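Local coordinates for protein tumor necrosis factor receptor superfamily member 16 (Rattus norvegicus, PDB 4F44) that serves as a low-affinity neurotrophin receptor of the tumor necrosis factor receptor superfamily, its intracellular death domain probably passing signals on through protein-protein contacts, at residues A[23-28]-A[37-42]. Residues are numbered along the deposited sequence; the frame is centred on the assembly and turned at random.
Sequences DTWRHL and EHIDSF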
# COMPACT_ATOMS: atom_id res chain seq x y z
N ASP A 23 -3.05 -6.68 -10.79
CA ASP A 23 -4.24 -7.46 -10.50
C ASP A 23 -4.01 -8.62 -9.52
O ASP A 23 -4.95 -9.33 -9.16
CB ASP A 23 -4.75 -8.05 -11.82
CG ASP A 23 -5.85 -7.23 -12.45
OD1 ASP A 23 -6.13 -6.10 -11.97
OD2 ASP A 23 -6.46 -7.72 -13.42
N THR A 24 -2.76 -8.83 -9.11
CA THR A 24 -2.40 -10.10 -8.51
C THR A 24 -3.03 -10.30 -7.15
O THR A 24 -3.49 -11.40 -6.86
CB THR A 24 -0.88 -10.32 -8.46
OG1 THR A 24 -0.39 -10.36 -9.81
CG2 THR A 24 -0.58 -11.66 -7.79
N TRP A 25 -3.14 -9.22 -6.37
CA TRP A 25 -3.83 -9.29 -5.08
C TRP A 25 -5.29 -9.70 -5.23
O TRP A 25 -5.85 -10.33 -4.33
CB TRP A 25 -3.70 -7.98 -4.30
CG TRP A 25 -4.53 -6.84 -4.84
CD1 TRP A 25 -4.17 -5.97 -5.83
CD2 TRP A 25 -5.87 -6.48 -4.46
NE1 TRP A 25 -5.19 -5.09 -6.08
CE2 TRP A 25 -6.24 -5.37 -5.25
CE3 TRP A 25 -6.78 -6.98 -3.52
CZ2 TRP A 25 -7.50 -4.74 -5.15
CZ3 TRP A 25 -8.05 -6.36 -3.42
CH2 TRP A 25 -8.39 -5.25 -4.23
N ARG A 26 -5.91 -9.37 -6.35
CA ARG A 26 -7.31 -9.76 -6.57
C ARG A 26 -7.38 -11.26 -6.80
O ARG A 26 -8.24 -11.93 -6.24
CB ARG A 26 -7.93 -9.01 -7.76
CG ARG A 26 -7.90 -7.47 -7.65
CD ARG A 26 -8.75 -6.82 -8.75
NE ARG A 26 -10.14 -7.25 -8.63
CZ ARG A 26 -11.14 -6.49 -8.16
NH1 ARG A 26 -10.94 -5.22 -7.82
NH2 ARG A 26 -12.35 -7.00 -8.06
N HIS A 27 -6.45 -11.78 -7.58
CA HIS A 27 -6.38 -13.19 -7.87
C HIS A 27 -6.10 -13.93 -6.59
O HIS A 27 -6.76 -14.93 -6.29
CB HIS A 27 -5.29 -13.47 -8.91
CG HIS A 27 -5.61 -12.89 -10.25
ND1 HIS A 27 -6.75 -13.22 -10.95
CD2 HIS A 27 -4.95 -11.98 -11.00
CE1 HIS A 27 -6.78 -12.53 -12.08
NE2 HIS A 27 -5.70 -11.77 -12.13
N LEU A 28 -5.15 -13.42 -5.82
CA LEU A 28 -4.79 -14.02 -4.54
C LEU A 28 -5.99 -14.04 -3.59
O LEU A 28 -6.26 -15.05 -2.93
CB LEU A 28 -3.62 -13.27 -3.91
CG LEU A 28 -3.29 -13.74 -2.50
CD1 LEU A 28 -2.71 -15.15 -2.52
CD2 LEU A 28 -2.36 -12.76 -1.80
N GLU A 37 -17.13 -9.17 -4.99
CA GLU A 37 -17.63 -7.89 -4.43
C GLU A 37 -16.91 -7.53 -3.14
O GLU A 37 -16.63 -6.36 -2.89
CB GLU A 37 -19.16 -7.92 -4.21
CG GLU A 37 -19.99 -7.86 -5.51
CD GLU A 37 -19.96 -9.17 -6.33
OE1 GLU A 37 -19.83 -10.27 -5.74
OE2 GLU A 37 -20.07 -9.07 -7.59
N HIS A 38 -16.61 -8.54 -2.34
CA HIS A 38 -15.75 -8.37 -1.18
C HIS A 38 -14.36 -7.86 -1.60
O HIS A 38 -13.80 -6.99 -0.93
CB HIS A 38 -15.66 -9.67 -0.40
CG HIS A 38 -15.16 -9.53 1.01
ND1 HIS A 38 -15.29 -10.54 1.94
CD2 HIS A 38 -14.54 -8.52 1.65
CE1 HIS A 38 -14.74 -10.16 3.07
NE2 HIS A 38 -14.28 -8.94 2.93
N ILE A 39 -13.82 -8.37 -2.71
CA ILE A 39 -12.54 -7.88 -3.25
C ILE A 39 -12.68 -6.41 -3.61
O ILE A 39 -11.85 -5.57 -3.22
CB ILE A 39 -12.12 -8.62 -4.54
CG1 ILE A 39 -12.04 -10.14 -4.33
CG2 ILE A 39 -10.80 -8.10 -5.04
CD1 ILE A 39 -10.64 -10.66 -4.24
N ASP A 40 -13.74 -6.10 -4.36
CA ASP A 40 -14.02 -4.71 -4.78
C ASP A 40 -14.07 -3.71 -3.63
O ASP A 40 -13.60 -2.58 -3.76
CB ASP A 40 -15.33 -4.66 -5.54
CG ASP A 40 -15.20 -5.21 -6.94
OD1 ASP A 40 -14.10 -5.10 -7.55
OD2 ASP A 40 -16.24 -5.72 -7.44
N SER A 41 -14.60 -4.15 -2.49
CA SER A 41 -14.65 -3.32 -1.30
C SER A 41 -13.27 -2.83 -0.89
O SER A 41 -13.13 -1.75 -0.32
CB SER A 41 -15.31 -4.09 -0.13
OG SER A 41 -14.35 -4.75 0.69
N PHE A 42 -12.24 -3.65 -1.14
CA PHE A 42 -10.87 -3.27 -0.74
C PHE A 42 -10.22 -2.19 -1.63
O PHE A 42 -9.30 -1.49 -1.19
CB PHE A 42 -9.97 -4.50 -0.59
CG PHE A 42 -10.23 -5.29 0.67
CD1 PHE A 42 -9.78 -4.84 1.91
CD2 PHE A 42 -10.94 -6.50 0.62
CE1 PHE A 42 -10.00 -5.57 3.06
CE2 PHE A 42 -11.18 -7.24 1.78
CZ PHE A 42 -10.73 -6.78 3.00
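Trp25 opens the contact between two neighbouring helices of the death-domain helical bundle, resting the six-membered end of its indole against Ile39 and Phe42; the short helix segments 24-28 and 37-42 run roughly antiparallel (143° between their directions), with their axes 10.4 Å apart at closest approach. With CG set between the backbone N and the carbonyl carbon (chi1 73°), the ring is brought to the facing helix, and Trp25 CZ3 lies 3.6 Å from Ile39 CG2. The carbonyl O of Ile39 sits at the ring edge, 3.6 Å from Trp25 CH2, while the CB of Phe42 approaches CZ3 obliquely. Val49 of helix 48-56 and Ala46 of the second subunit also pack on this indole.

Arg26 follows, its CG lying over the centre of the Trp25 ring. A bend at chi3 (61°) swings the guanidinium over Ile39, whose CG2 lies over the centre of one face, 3.5 Å from Arg26 CZ. At the guanidinium edge a salt bridge forms: both terminal nitrogens converge on Asp40 OD1, NH1 only weakly, whereas Arg26 NH2 donates to Asp40 OD1 at 2.6 Å from above the carboxylate plane. Were Arg26 replaced by an alanine, the Asp40 carboxylate would probably lose its cationic mate and Ile39 CG2 the flat group it lies against. At the other end of the residue, Ile39 CD1 rests 3.4 Å from the backbone Arg26 O.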